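Long-range contacts in 5'-methylthioadenosine nucleosidase / s-adenosylhomocysteine nucleosidase (Brucella melitensis bv. 1, PDB 4PR3), which is a nucleosidase of the phosphorylase superfamily and binds adenine in a pocket of its mixed beta-sheet fold: residues 34-40 with 51-57; 58-64 with 168-172; 90-95 with 161-166; 101-107 with 141-147. One frame throughout, in Å; residues are numbered along the deposited sequence.

In the fold
Contacts 1, 3 and 4 all lie on the one mixed sheet, while contact 2 joins the starts of two helices beside it. Contact 2 is the buried one; the other three are partly buried. Contact 1 lies across the centre of the chain from contacts 3 and 4. Contacts 1 and 2 touch where Ala38 packs on Glu169. Strand 165-167 of contact 3 runs beside strand 142-148 of contact 4. Chemistry follows place. Contact 1 pairs backbone bonds with an aromatic stack, contact 2 packs alanines and a selenomethionine round one backbone-to-carboxylate bond, contact 3 turns polar toward the surface, and contact 4 is backbone pairing with a polar serine end. Contacts 2 and 3 touch the adenine; contacts 3 and 4 share a phosphate ion.

Contact 1: residues 34-40 with 51-57; sequences LYVMAAD and FTPLMIG
Tyr35 and Phe51 are brought face to face by different first torsions. Tyr35 CG lies anti to its carbonyl carbon (chi1 -64°), whereas Phe51 CG sits between its own N and carbonyl carbon (chi1 56°). Their rings form an offset stack, planes 3° apart and centroids 3.9 Å apart, and Tyr35 CB also lies over the Phe51 face. The pair lies within a beta-alpha-beta unit (strand 31-37, helix 45-50, strand 54-55) whose two strands run parallel. The backbones are joined by Leu54 N to Tyr35 O, Met37 N to Leu54 O and Ile56 N to Met37 O. Val36 and Leu54 lie on one sheet face, where Val36 CB meets Ile56 CG1 at 3.7 Å and helix 60-76 covers them. On the other face are Met37 and Met55, both selenomethionine. Met37 CG packs on Pro53 CB. A water accepts from Tyr35 N and probably donates to Thr52 O. Past the strand ends, Gly57 N bonds to Ala38 O at 3.3 Å, on a lone pair in the carbonyl plane.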
loop_
_atom_site.group_PDB
_atom_site.type_symbol
_atom_site.label_atom_id
_atom_site.label_comp_id
_atom_site.label_asym_id
_atom_site.label_seq_id
_atom_site.Cartn_x
_atom_site.Cartn_y
_atom_site.Cartn_z
ATOM N N LEU A 34 -14.234 -0.365 -14.750
ATOM C CA LEU A 34 -14.373 -0.106 -13.322
ATOM C C LEU A 34 -13.667 1.192 -12.927
ATOM O O LEU A 34 -12.450 1.312 -13.053
ATOM C CB LEU A 34 -13.811 -1.280 -12.519
ATOM C CG LEU A 34 -13.815 -1.127 -10.999
ATOM C CD1 LEU A 34 -15.233 -0.913 -10.496
ATOM C CD2 LEU A 34 -13.174 -2.341 -10.338
ATOM N N TYR A 35 -14.436 2.165 -12.452
ATOM C CA TYR A 35 -13.867 3.440 -12.038
ATOM C C TYR A 35 -13.605 3.451 -10.540
ATOM O O TYR A 35 -14.477 3.096 -9.746
ATOM C CB TYR A 35 -14.800 4.592 -12.411
ATOM C CG TYR A 35 -14.991 4.765 -13.897
ATOM C CD1 TYR A 35 -15.920 4.000 -14.590
ATOM C CD2 TYR A 35 -14.240 5.691 -14.611
ATOM C CE1 TYR A 35 -16.099 4.153 -15.952
ATOM C CE2 TYR A 35 -14.414 5.853 -15.972
ATOM C CZ TYR A 35 -15.344 5.080 -16.638
ATOM O OH TYR A 35 -15.520 5.232 -17.995
ATOM N N VAL A 36 -12.398 3.852 -10.155
ATOM C CA VAL A 36 -12.053 3.944 -8.746
ATOM C C VAL A 36 -11.633 5.363 -8.373
ATOM O O VAL A 36 -10.962 6.050 -9.141
ATOM C CB VAL A 36 -10.958 2.924 -8.348
ATOM C CG1 VAL A 36 -11.352 1.525 -8.800
ATOM C CG2 VAL A 36 -9.614 3.308 -8.931
HETATM N N MSE A 37 -12.068 5.813 -7.201
HETATM C CA MSE A 37 -11.694 7.132 -6.703
HETATM C C MSE A 37 -11.338 7.064 -5.223
HETATM O O MSE A 37 -11.798 6.176 -4.509
HETATM C CB MSE A 37 -12.818 8.142 -6.935
HETATM C CG MSE A 37 -13.254 8.243 -8.386
HETATM SE SE MSE A 37 -14.247 9.863 -8.803
HETATM C CE MSE A 37 -12.815 11.166 -8.604
ATOM N N ALA A 38 -10.518 8.005 -4.770
ATOM C CA ALA A 38 -10.072 8.020 -3.383
ATOM C C ALA A 38 -11.162 8.521 -2.443
ATOM O O ALA A 38 -11.673 7.765 -1.617
ATOM C CB ALA A 38 -8.820 8.867 -3.239
ATOM N N ALA A 39 -11.514 9.796 -2.575
ATOM C CA ALA A 39 -12.466 10.428 -1.666
ATOM C C ALA A 39 -13.677 10.990 -2.409
ATOM O O ALA A 39 -13.588 11.337 -3.586
ATOM C CB ALA A 39 -11.779 11.523 -0.858
ATOM N N ASP A 40 -14.808 11.068 -1.712
ATOM C CA ASP A 40 -16.061 11.539 -2.305
ATOM C C ASP A 40 -16.031 13.019 -2.689
ATOM O O ASP A 40 -16.916 13.501 -3.398
ATOM C CB ASP A 40 -17.238 11.268 -1.362
ATOM C CG ASP A 40 -17.819 9.875 -1.537
ATOM O OD1 ASP A 40 -17.277 8.921 -0.941
ATOM O OD2 ASP A 40 -18.823 9.736 -2.270
ATOM N N PHE A 51 -20.751 7.578 -14.296
ATOM C CA PHE A 51 -20.536 6.303 -13.612
ATOM C C PHE A 51 -20.717 6.364 -12.098
ATOM O O PHE A 51 -20.920 7.436 -11.523
ATOM C CB PHE A 51 -19.125 5.788 -13.910
ATOM C CG PHE A 51 -18.037 6.757 -13.542
ATOM C CD1 PHE A 51 -17.550 6.820 -12.246
ATOM C CD2 PHE A 51 -17.502 7.611 -14.493
ATOM C CE1 PHE A 51 -16.554 7.720 -11.906
ATOM C CE2 PHE A 51 -16.508 8.512 -14.159
ATOM C CZ PHE A 51 -16.031 8.565 -12.865
ATOM N N THR A 52 -20.618 5.197 -11.464
ATOM C CA THR A 52 -20.572 5.091 -10.009
ATOM C C THR A 52 -19.236 4.486 -9.585
ATOM O O THR A 52 -18.974 3.308 -9.834
ATOM C CB THR A 52 -21.714 4.217 -9.456
ATOM O OG1 THR A 52 -22.971 4.690 -9.953
ATOM C CG2 THR A 52 -21.725 4.260 -7.934
ATOM N N PRO A 53 -18.377 5.299 -8.954
ATOM C CA PRO A 53 -17.027 4.882 -8.564
ATOM C C PRO A 53 -16.978 3.998 -7.321
ATOM O O PRO A 53 -17.767 4.166 -6.394
ATOM C CB PRO A 53 -16.332 6.213 -8.272
ATOM C CG PRO A 53 -17.428 7.098 -7.802
ATOM C CD PRO A 53 -18.647 6.701 -8.593
ATOM N N LEU A 54 -16.035 3.062 -7.320
ATOM C CA LEU A 54 -15.650 2.344 -6.117
ATOM C C LEU A 54 -14.775 3.287 -5.293
ATOM O O LEU A 54 -13.797 3.838 -5.804
ATOM C CB LEU A 54 -14.840 1.107 -6.495
ATOM C CG LEU A 54 -15.004 -0.181 -5.687
ATOM C CD1 LEU A 54 -13.732 -1.009 -5.784
ATOM C CD2 LEU A 54 -15.373 0.089 -4.233
HETATM N N MSE A 55 -15.112 3.477 -4.022
HETATM C CA MSE A 55 -14.327 4.372 -3.183
HETATM C C MSE A 55 -13.133 3.625 -2.607
HETATM O O MSE A 55 -13.287 2.674 -1.847
HETATM C CB MSE A 55 -15.188 4.975 -2.076
HETATM C CG MSE A 55 -16.363 5.782 -2.600
HETATM SE SE MSE A 55 -15.871 6.943 -4.100
HETATM C CE MSE A 55 -14.436 7.929 -3.268
ATOM N N ILE A 56 -11.943 4.066 -2.995
ATOM C CA ILE A 56 -10.719 3.314 -2.756
ATOM C C ILE A 56 -9.969 3.720 -1.476
ATOM O O ILE A 56 -9.118 2.982 -0.972
ATOM C CB ILE A 56 -9.835 3.364 -4.048
ATOM C CG1 ILE A 56 -10.029 2.086 -4.861
ATOM C CG2 ILE A 56 -8.372 3.624 -3.764
ATOM C CD1 ILE A 56 -10.077 0.846 -4.017
ATOM N N GLY A 57 -10.350 4.853 -0.900
ATOM C CA GLY A 57 -9.671 5.351 0.282
ATOM C C GLY A 57 -8.475 6.223 -0.055
ATOM O O GLY A 57 -8.141 6.410 -1.225
HETATM O O HOH W 1 -16.937 2.081 -11.861
#

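Contact 2: residues 58-64 with 168-172; sequences VGPVEAA and METYA. With ADE (adenine), chain C.
Glu169 reaches across to the backbone of Gly59, and its OE2 accepts the Gly59 N-H at 2.8 Å. The bond is nearly straight (176°) and uses the anti lone pair, the one away from OE1. The Glu169 chain bends at chi2 (84°), which helps carry the carboxylate back toward the 58-64 segment. Beside it, the selenomethionine Met168 touches with two parts. Its methyl CE meets Val58 CG1 at 3.6 Å, and its CG lies 3.5 Å from adenine N3. Further along, Ala172 CB points into the other helix, 3.2 Å from Pro60 O and 3.9 Å from Ala63 CB. Ala64 CB adds to this small apolar patch. Pro60 has no N-H to offer, so its close approach to Met168 O is packing.

Around this shell, Asp167 OD2 accepts from Glu169 N and Thr170 OG1 and probably helps fix the start of helix 170-180. Ala38 packs on Glu169. From the second subunit, Tyr108 packs on Pro60 and Met111 on Met168. Gly59 and Glu169 are both N-cap residues, so two helix starts meet here. Met168, just before the second helix start, lines the adenine pocket close to the subunit interface.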
loop_
_atom_site.group_PDB
_atom_site.type_symbol
_atom_site.label_atom_id
_atom_site.label_comp_id
_atom_site.label_asym_id
_atom_site.label_seq_id
_atom_site.Cartn_x
_atom_site.Cartn_y
_atom_site.Cartn_z
ATOM N N VAL A 58 -7.819 6.745 0.977
ATOM C CA VAL A 58 -6.756 7.729 0.801
ATOM C C VAL A 58 -5.374 7.169 1.148
ATOM O O VAL A 58 -5.182 6.575 2.208
ATOM C CB VAL A 58 -7.033 8.985 1.656
ATOM C CG1 VAL A 58 -5.848 9.932 1.635
ATOM C CG2 VAL A 58 -8.294 9.685 1.173
ATOM N N GLY A 59 -4.415 7.362 0.246
ATOM C CA GLY A 59 -3.054 6.919 0.479
ATOM C C GLY A 59 -2.758 5.576 -0.152
ATOM O O GLY A 59 -3.676 4.826 -0.479
ATOM N N PRO A 60 -1.465 5.260 -0.322
ATOM C CA PRO A 60 -1.014 4.027 -0.985
ATOM C C PRO A 60 -1.468 2.745 -0.285
ATOM O O PRO A 60 -1.838 1.792 -0.964
ATOM C CB PRO A 60 0.513 4.145 -0.943
ATOM C CG PRO A 60 0.773 5.614 -0.844
ATOM C CD PRO A 60 -0.337 6.144 0.015
ATOM N N VAL A 61 -1.433 2.716 1.043
ATOM C CA VAL A 61 -1.822 1.514 1.781
ATOM C C VAL A 61 -3.330 1.258 1.714
ATOM O O VAL A 61 -3.759 0.129 1.466
ATOM C CB VAL A 61 -1.343 1.555 3.251
ATOM C CG1 VAL A 61 -2.020 0.464 4.076
ATOM C CG2 VAL A 61 0.166 1.412 3.312
ATOM N N GLU A 62 -4.124 2.305 1.918
ATOM C CA GLU A 62 -5.578 2.183 1.826
ATOM C C GLU A 62 -5.998 1.787 0.420
ATOM O O GLU A 62 -6.868 0.937 0.240
ATOM C CB GLU A 62 -6.273 3.487 2.227
ATOM C CG GLU A 62 -6.108 3.853 3.693
ATOM C CD GLU A 62 -6.399 2.686 4.615
ATOM O OE1 GLU A 62 -7.497 2.099 4.502
ATOM O OE2 GLU A 62 -5.523 2.350 5.446
ATOM N N ALA A 63 -5.367 2.405 -0.573
ATOM C CA ALA A 63 -5.668 2.133 -1.973
ATOM C C ALA A 63 -5.319 0.702 -2.357
ATOM O O ALA A 63 -6.096 0.023 -3.034
ATOM C CB ALA A 63 -4.932 3.110 -2.870
ATOM N N ALA A 64 -4.146 0.248 -1.926
ATOM C CA ALA A 64 -3.690 -1.102 -2.229
ATOM C C ALA A 64 -4.572 -2.158 -1.570
ATOM O O ALA A 64 -4.968 -3.126 -2.210
ATOM C CB ALA A 64 -2.248 -1.281 -1.799
HETATM N N MSE A 168 -1.720 10.520 -4.309
HETATM C CA MSE A 168 -1.566 9.560 -3.219
HETATM C C MSE A 168 -1.974 8.105 -3.468
HETATM O O MSE A 168 -1.892 7.279 -2.562
HETATM C CB MSE A 168 -2.214 10.122 -1.965
HETATM C CG MSE A 168 -1.644 11.481 -1.634
HETATM SE SE MSE A 168 -2.633 12.390 -0.265
HETATM C CE MSE A 168 -2.435 11.054 1.146
ATOM N N GLU A 169 -2.417 7.794 -4.682
ATOM C CA GLU A 169 -3.126 6.537 -4.946
ATOM C C GLU A 169 -2.570 5.679 -6.082
ATOM O O GLU A 169 -2.282 4.501 -5.893
ATOM C CB GLU A 169 -4.627 6.769 -5.147
ATOM C CG GLU A 169 -5.395 6.996 -3.855
ATOM C CD GLU A 169 -5.338 8.437 -3.388
ATOM O OE1 GLU A 169 -5.446 9.346 -4.246
ATOM O OE2 GLU A 169 -5.183 8.660 -2.167
ATOM N N THR A 170 -2.486 6.273 -7.267
ATOM C CA THR A 170 -2.344 5.552 -8.533
ATOM C C THR A 170 -1.342 4.395 -8.570
ATOM O O THR A 170 -1.682 3.317 -9.052
ATOM C CB THR A 170 -2.015 6.536 -9.668
ATOM O OG1 THR A 170 -3.020 7.554 -9.715
ATOM C CG2 THR A 170 -1.955 5.823 -11.012
ATOM N N TYR A 171 -0.128 4.594 -8.065
ATOM C CA TYR A 171 0.860 3.512 -8.083
ATOM C C TYR A 171 0.374 2.288 -7.306
ATOM O O TYR A 171 0.660 1.151 -7.676
ATOM C CB TYR A 171 2.219 3.971 -7.546
ATOM C CG TYR A 171 3.242 2.858 -7.483
ATOM C CD1 TYR A 171 4.067 2.582 -8.568
ATOM C CD2 TYR A 171 3.378 2.077 -6.340
ATOM C CE1 TYR A 171 4.994 1.559 -8.515
ATOM C CE2 TYR A 171 4.297 1.056 -6.281
ATOM C CZ TYR A 171 5.103 0.800 -7.368
ATOM O OH TYR A 171 6.020 -0.222 -7.301
ATOM N N ALA A 172 -0.353 2.526 -6.222
ATOM C CA ALA A 172 -0.914 1.434 -5.443
ATOM C C ALA A 172 -1.994 0.705 -6.241
ATOM O O ALA A 172 -2.148 -0.512 -6.126
ATOM C CB ALA A 172 -1.471 1.952 -4.133
HETATM N N9 ADE C . -3.727 15.298 -4.667
HETATM C C8 ADE C . -4.093 16.584 -4.951
HETATM N N7 ADE C . -3.186 17.474 -4.631
HETATM C C5 ADE C . -2.152 16.720 -4.100
HETATM C C6 ADE C . -0.894 17.072 -3.572
HETATM N N6 ADE C . -0.453 18.331 -3.492
HETATM N N1 ADE C . -0.103 16.076 -3.124
HETATM C C2 ADE C . -0.544 14.815 -3.202
HETATM N N3 ADE C . -1.705 14.363 -3.675
HETATM C C4 ADE C . -2.470 15.377 -4.112
#

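Contact 3: residues 90-95 with 161-166; sequences AGSAKL and IEADMV. With ADE (adenine), chain C; PO4 (phosphate ion), chain D.
Leu95 lays its CD1 methyl against Met165 CE, a selenomethionine methyl 3.5 Å away, and against Asp164 CB. The Met165 chain bends at chi3 (60°), turning its methyl toward this leucine. Tyr101 packs on both Leu95 and Met165. Nearby, Ser92 OG donates to Asp164 O at 2.6 Å, with the donor tilted 19° from the carbonyl plane. Ser92 OG in turn accepts from Leu95 N, an ST motif within 90-95; its own donated bond links this turn to Asp164. Lys94 stretches out, extended beyond CG, to bring NZ among backbone carbonyls. It donates to Ile161 O and to Ala163 O, each at 3.1 Å; in the second bond NZ stands well above the carbonyl plane. At the inner end, Gly91 and Val166 form a single antiparallel hydrogen-bonded pair, with bonds in both directions. This pair lies on the adenine pocket: Gly91 N is 3.2 Å from adenine N7, and Val166 CG2 is 3.5 Å from adenine N1. At the outer end, the backbone N-H groups of Glu162 and Ala163 make weak bonds to a phosphate ion, probably from the crystallisation liquor. Backbone carbonyls thus grip Ser92 and Lys94, so the 161-164 loop is held largely through its main chain.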
loop_
_atom_site.group_PDB
_atom_site.type_symbol
_atom_site.label_atom_id
_atom_site.label_comp_id
_atom_site.label_asym_id
_atom_site.label_seq_id
_atom_site.Cartn_x
_atom_site.Cartn_y
_atom_site.Cartn_z
ATOM N N ALA A 90 -4.774 15.971 -8.494
ATOM C CA ALA A 90 -3.334 15.890 -8.296
ATOM C C ALA A 90 -2.767 17.293 -8.124
ATOM O O ALA A 90 -3.366 18.263 -8.579
ATOM C CB ALA A 90 -2.681 15.196 -9.483
ATOM N N GLY A 91 -1.621 17.403 -7.460
ATOM C CA GLY A 91 -0.914 18.668 -7.395
ATOM C C GLY A 91 0.190 18.767 -8.432
ATOM O O GLY A 91 0.732 17.749 -8.863
ATOM N N SER A 92 0.513 19.987 -8.850
ATOM C CA SER A 92 1.707 20.223 -9.656
ATOM C C SER A 92 2.234 21.640 -9.483
ATOM O O SER A 92 1.455 22.594 -9.440
ATOM C CB SER A 92 1.405 19.977 -11.135
ATOM O OG SER A 92 2.589 20.040 -11.906
ATOM N N ALA A 93 3.554 21.785 -9.403
ATOM C CA ALA A 93 4.168 23.098 -9.561
ATOM C C ALA A 93 4.634 23.319 -11.003
ATOM O O ALA A 93 4.978 24.433 -11.390
ATOM C CB ALA A 93 5.333 23.252 -8.603
ATOM N N LYS A 94 4.678 22.240 -11.775
ATOM C CA LYS A 94 5.061 22.291 -13.184
ATOM C C LYS A 94 3.920 22.589 -14.162
ATOM O O LYS A 94 4.077 23.364 -15.104
ATOM C CB LYS A 94 5.779 20.998 -13.575
ATOM C CG LYS A 94 7.094 20.797 -12.846
ATOM C CD LYS A 94 7.611 19.377 -13.013
ATOM C CE LYS A 94 8.959 19.201 -12.333
ATOM N NZ LYS A 94 9.403 17.782 -12.333
ATOM N N LEU A 95 2.780 21.945 -13.944
ATOM C CA LEU A 95 1.673 21.987 -14.897
ATOM C C LEU A 95 0.638 23.084 -14.635
ATOM O O LEU A 95 0.414 23.471 -13.486
ATOM C CB LEU A 95 1.004 20.610 -14.984
ATOM C CG LEU A 95 1.891 19.546 -15.639
ATOM C CD1 LEU A 95 1.232 18.189 -15.611
ATOM C CD2 LEU A 95 2.222 19.933 -17.070
ATOM N N ILE A 161 10.824 16.360 -6.639
ATOM C CA ILE A 161 10.000 15.419 -7.403
ATOM C C ILE A 161 10.260 15.530 -8.908
ATOM O O ILE A 161 10.070 16.592 -9.500
ATOM C CB ILE A 161 8.494 15.654 -7.144
ATOM C CG1 ILE A 161 8.192 15.654 -5.642
ATOM C CG2 ILE A 161 7.650 14.620 -7.877
ATOM C CD1 ILE A 161 8.536 14.356 -4.943
ATOM N N GLU A 162 10.680 14.429 -9.527
ATOM C CA GLU A 162 11.003 14.427 -10.955
ATOM C C GLU A 162 9.755 14.414 -11.838
ATOM O O GLU A 162 9.761 14.949 -12.945
ATOM C CB GLU A 162 11.888 13.227 -11.307
ATOM C CG GLU A 162 13.073 13.004 -10.372
ATOM C CD GLU A 162 14.234 13.951 -10.633
ATOM O OE1 GLU A 162 14.113 14.830 -11.512
ATOM O OE2 GLU A 162 15.275 13.808 -9.956
ATOM N N ALA A 163 8.686 13.798 -11.342
ATOM C CA ALA A 163 7.446 13.671 -12.100
ATOM C C ALA A 163 6.763 15.021 -12.299
ATOM O O ALA A 163 7.048 15.978 -11.584
ATOM C CB ALA A 163 6.504 12.688 -11.414
ATOM N N ASP A 164 5.872 15.094 -13.285
ATOM C CA ASP A 164 5.137 16.322 -13.576
ATOM C C ASP A 164 4.112 16.652 -12.498
ATOM O O ASP A 164 3.885 17.818 -12.183
ATOM C CB ASP A 164 4.419 16.216 -14.926
ATOM C CG ASP A 164 5.374 16.062 -16.088
ATOM O OD1 ASP A 164 6.547 16.471 -15.948
ATOM O OD2 ASP A 164 4.946 15.536 -17.142
HETATM N N MSE A 165 3.482 15.621 -11.947
HETATM C CA MSE A 165 2.419 15.809 -10.965
HETATM C C MSE A 165 2.472 14.747 -9.867
HETATM O O MSE A 165 3.163 13.736 -10.005
HETATM C CB MSE A 165 1.050 15.809 -11.651
HETATM C CG MSE A 165 0.919 14.774 -12.755
HETATM SE SE MSE A 165 -0.900 14.553 -13.431
HETATM C CE MSE A 165 -1.244 16.333 -14.061
ATOM N N VAL A 166 1.750 14.988 -8.776
ATOM C CA VAL A 166 1.783 14.099 -7.618
ATOM C C VAL A 166 0.386 13.675 -7.156
ATOM O O VAL A 166 -0.555 14.469 -7.174
ATOM C CB VAL A 166 2.537 14.747 -6.424
ATOM C CG1 VAL A 166 3.984 15.026 -6.790
ATOM C CG2 VAL A 166 1.847 16.027 -5.981
HETATM N N9 ADE C . -3.727 15.298 -4.667
HETATM C C8 ADE C . -4.093 16.584 -4.951
HETATM N N7 ADE C . -3.186 17.474 -4.631
HETATM C C5 ADE C . -2.152 16.720 -4.100
HETATM C C6 ADE C . -0.894 17.072 -3.572
HETATM N N6 ADE C . -0.453 18.331 -3.492
HETATM N N1 ADE C . -0.103 16.076 -3.124
HETATM C C2 ADE C . -0.544 14.815 -3.202
HETATM N N3 ADE C . -1.705 14.363 -3.675
HETATM C C4 ADE C . -2.470 15.377 -4.112
HETATM P P PO4 D . 9.709 10.904 -8.354
HETATM O O1 PO4 D . 9.648 9.463 -7.899
HETATM O O2 PO4 D . 8.863 11.740 -7.428
HETATM O O3 PO4 D . 11.138 11.396 -8.308
HETATM O O4 PO4 D . 9.173 11.011 -9.765
HETATM O O HOH W 2 5.230 19.448 -10.030
#

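Contact 4: residues 101-107 with 141-147. With PO4 (phosphate ion), chain D.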
loop_
_atom_site.group_PDB
_atom_site.type_symbol
_atom_site.label_atom_id
_atom_site.label_comp_id
_atom_site.label_asym_id
_atom_site.label_seq_id
_atom_site.Cartn_x
_atom_site.Cartn_y
_atom_site.Cartn_z
ATOM N N TYR A 101 -5.156 15.635 -17.138
ATOM C CA TYR A 101 -4.086 14.907 -17.807
ATOM C C TYR A 101 -4.281 13.403 -17.662
ATOM O O TYR A 101 -4.756 12.931 -16.632
ATOM C CB TYR A 101 -2.730 15.291 -17.204
ATOM C CG TYR A 101 -2.347 16.742 -17.399
ATOM C CD1 TYR A 101 -2.902 17.746 -16.613
ATOM C CD2 TYR A 101 -1.420 17.106 -18.364
ATOM C CE1 TYR A 101 -2.551 19.067 -16.790
ATOM C CE2 TYR A 101 -1.064 18.426 -18.551
ATOM C CZ TYR A 101 -1.631 19.400 -17.762
ATOM O OH TYR A 101 -1.276 20.713 -17.945
ATOM N N GLN A 102 -3.906 12.651 -18.691
ATOM C CA GLN A 102 -3.871 11.198 -18.586
ATOM C C GLN A 102 -2.468 10.778 -18.177
ATOM O O GLN A 102 -1.487 11.402 -18.575
ATOM C CB GLN A 102 -4.282 10.529 -19.897
ATOM C CG GLN A 102 -3.348 10.788 -21.061
ATOM C CD GLN A 102 -3.831 10.146 -22.346
ATOM O OE1 GLN A 102 -4.239 8.985 -22.359
ATOM N NE2 GLN A 102 -3.800 10.906 -23.435
ATOM N N VAL A 103 -2.375 9.731 -17.366
ATOM C CA VAL A 103 -1.100 9.340 -16.783
ATOM C C VAL A 103 -0.311 8.462 -17.739
ATOM O O VAL A 103 -0.729 7.352 -18.072
ATOM C CB VAL A 103 -1.310 8.565 -15.470
ATOM C CG1 VAL A 103 0.023 8.304 -14.792
ATOM C CG2 VAL A 103 -2.242 9.333 -14.552
ATOM N N SER A 104 0.838 8.972 -18.173
ATOM C CA SER A 104 1.712 8.253 -19.091
ATOM C C SER A 104 2.577 7.243 -18.347
ATOM O O SER A 104 2.855 6.154 -18.849
ATOM C CB SER A 104 2.589 9.237 -19.870
ATOM O OG SER A 104 3.392 10.019 -19.000
ATOM N N SER A 105 3.015 7.620 -17.150
ATOM C CA SER A 105 3.819 6.740 -16.316
ATOM C C SER A 105 3.663 7.110 -14.851
ATOM O O SER A 105 3.342 8.252 -14.526
ATOM C CB SER A 105 5.285 6.819 -16.718
ATOM O OG SER A 105 5.777 8.128 -16.531
ATOM N N VAL A 106 3.892 6.141 -13.969
ATOM C CA VAL A 106 3.753 6.374 -12.538
ATOM C C VAL A 106 4.961 5.840 -11.770
ATOM O O VAL A 106 5.584 4.856 -12.167
ATOM C CB VAL A 106 2.434 5.767 -11.983
ATOM C CG1 VAL A 106 2.504 4.258 -11.957
ATOM C CG2 VAL A 106 2.125 6.313 -10.595
ATOM N N SER A 107 5.304 6.516 -10.682
ATOM C CA SER A 107 6.392 6.081 -9.824
ATOM C C SER A 107 5.972 6.184 -8.358
ATOM O O SER A 107 4.972 6.828 -8.037
ATOM C CB SER A 107 7.652 6.903 -10.098
ATOM O OG SER A 107 7.391 8.290 -9.972
ATOM N N ILE A 141 -6.228 14.179 -25.063
ATOM C CA ILE A 141 -5.923 14.440 -23.662
ATOM C C ILE A 141 -4.417 14.565 -23.463
ATOM O O ILE A 141 -3.647 13.757 -23.976
ATOM C CB ILE A 141 -6.466 13.323 -22.743
ATOM C CG1 ILE A 141 -7.947 13.069 -23.025
ATOM C CG2 ILE A 141 -6.256 13.680 -21.280
ATOM C CD1 ILE A 141 -8.509 11.886 -22.278
ATOM N N ASP A 142 -4.002 15.583 -22.720
ATOM C CA ASP A 142 -2.595 15.765 -22.395
ATOM C C ASP A 142 -2.066 14.581 -21.593
ATOM O O ASP A 142 -2.811 13.937 -20.857
ATOM C CB ASP A 142 -2.408 17.042 -21.581
ATOM C CG ASP A 142 -2.292 18.279 -22.445
ATOM O OD1 ASP A 142 -3.334 18.779 -22.922
ATOM O OD2 ASP A 142 -1.154 18.761 -22.627
ATOM N N THR A 143 -0.776 14.300 -21.740
ATOM C CA THR A 143 -0.128 13.245 -20.973
ATOM C C THR A 143 0.798 13.861 -19.936
ATOM O O THR A 143 1.356 14.935 -20.156
ATOM C CB THR A 143 0.699 12.310 -21.869
ATOM O OG1 THR A 143 1.630 13.083 -22.638
ATOM C CG2 THR A 143 -0.201 11.539 -22.808
ATOM N N ALA A 144 0.944 13.183 -18.800
ATOM C CA ALA A 144 1.854 13.628 -17.754
ATOM C C ALA A 144 2.378 12.445 -16.952
ATOM O O ALA A 144 1.679 11.452 -16.764
ATOM C CB ALA A 144 1.160 14.618 -16.835
ATOM N N SER A 145 3.617 12.557 -16.487
ATOM C CA SER A 145 4.193 11.563 -15.594
ATOM C C SER A 145 3.688 11.818 -14.175
ATOM O O SER A 145 3.447 12.964 -13.791
ATOM C CB SER A 145 5.717 11.635 -15.636
ATOM O OG SER A 145 6.164 12.952 -15.363
ATOM N N LEU A 146 3.525 10.753 -13.402
ATOM C CA LEU A 146 2.915 10.869 -12.084
ATOM C C LEU A 146 3.769 10.248 -10.987
ATOM O O LEU A 146 4.467 9.258 -11.208
ATOM C CB LEU A 146 1.521 10.234 -12.094
ATOM C CG LEU A 146 0.687 10.268 -10.812
ATOM C CD1 LEU A 146 0.447 11.696 -10.350
ATOM C CD2 LEU A 146 -0.631 9.554 -11.034
ATOM N N SER A 147 3.712 10.852 -9.805
ATOM C CA SER A 147 4.372 10.322 -8.619
ATOM C C SER A 147 3.331 10.035 -7.538
ATOM O O SER A 147 2.462 10.865 -7.269
ATOM C CB SER A 147 5.407 11.321 -8.101
ATOM O OG SER A 147 6.073 10.828 -6.955
HETATM P P PO4 D . 9.709 10.904 -8.354
HETATM O O1 PO4 D . 9.648 9.463 -7.899
HETATM O O2 PO4 D . 8.863 11.740 -7.428
HETATM O O3 PO4 D . 11.138 11.396 -8.308
HETATM O O4 PO4 D . 9.173 11.011 -9.765
#
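Strands 101-103 and 105-107 both pair in parallel with strand 142-147; the chain turns a corner at Ser104, and their directions differ from it by 50° and 18°. Before the corner, Gln102 N donates to Asp142 O and Ala144 N to Gln102 O. After it, Leu146 N donates to Ser105 O and Ser107 N to Leu146 O. At the corner itself, Ser104 N reaches Ala144 O at 3.0 Å from above the carbonyl plane.

Gln102 CG sits between the backbone N and the carbonyl carbon (chi1 64°), and the chain then extends to bring NE2 to Ile141 O at 2.9 Å. That partner lies in the Gln102 amide plane, and NE2 also donates to Val138 O. Thr143 CG2 runs alongside, 3.7 Å from Gln102 CG. On the other face, Tyr101 and Asp142 lie side by side, with Tyr101 CD2 3.4 Å from Asp142 CB. Val103 CG1 meets Leu146 CB at 3.6 Å on this same face. Met165 packs on Tyr101, Ala144 and Leu146, while Thr170 and Tyr171 of helix 170-180 pack on Val106.

At the far end Ser147 OG donates to a phosphate oxygen, O2, at 3.0 Å, and Ser107 OG lies 3.3 Å from O4 of the same ion. Ser147 OG is also bonded to Arg109. This parallel pair is one part of the central mixed sheet, consistent with the phosphorylase superfamily fold.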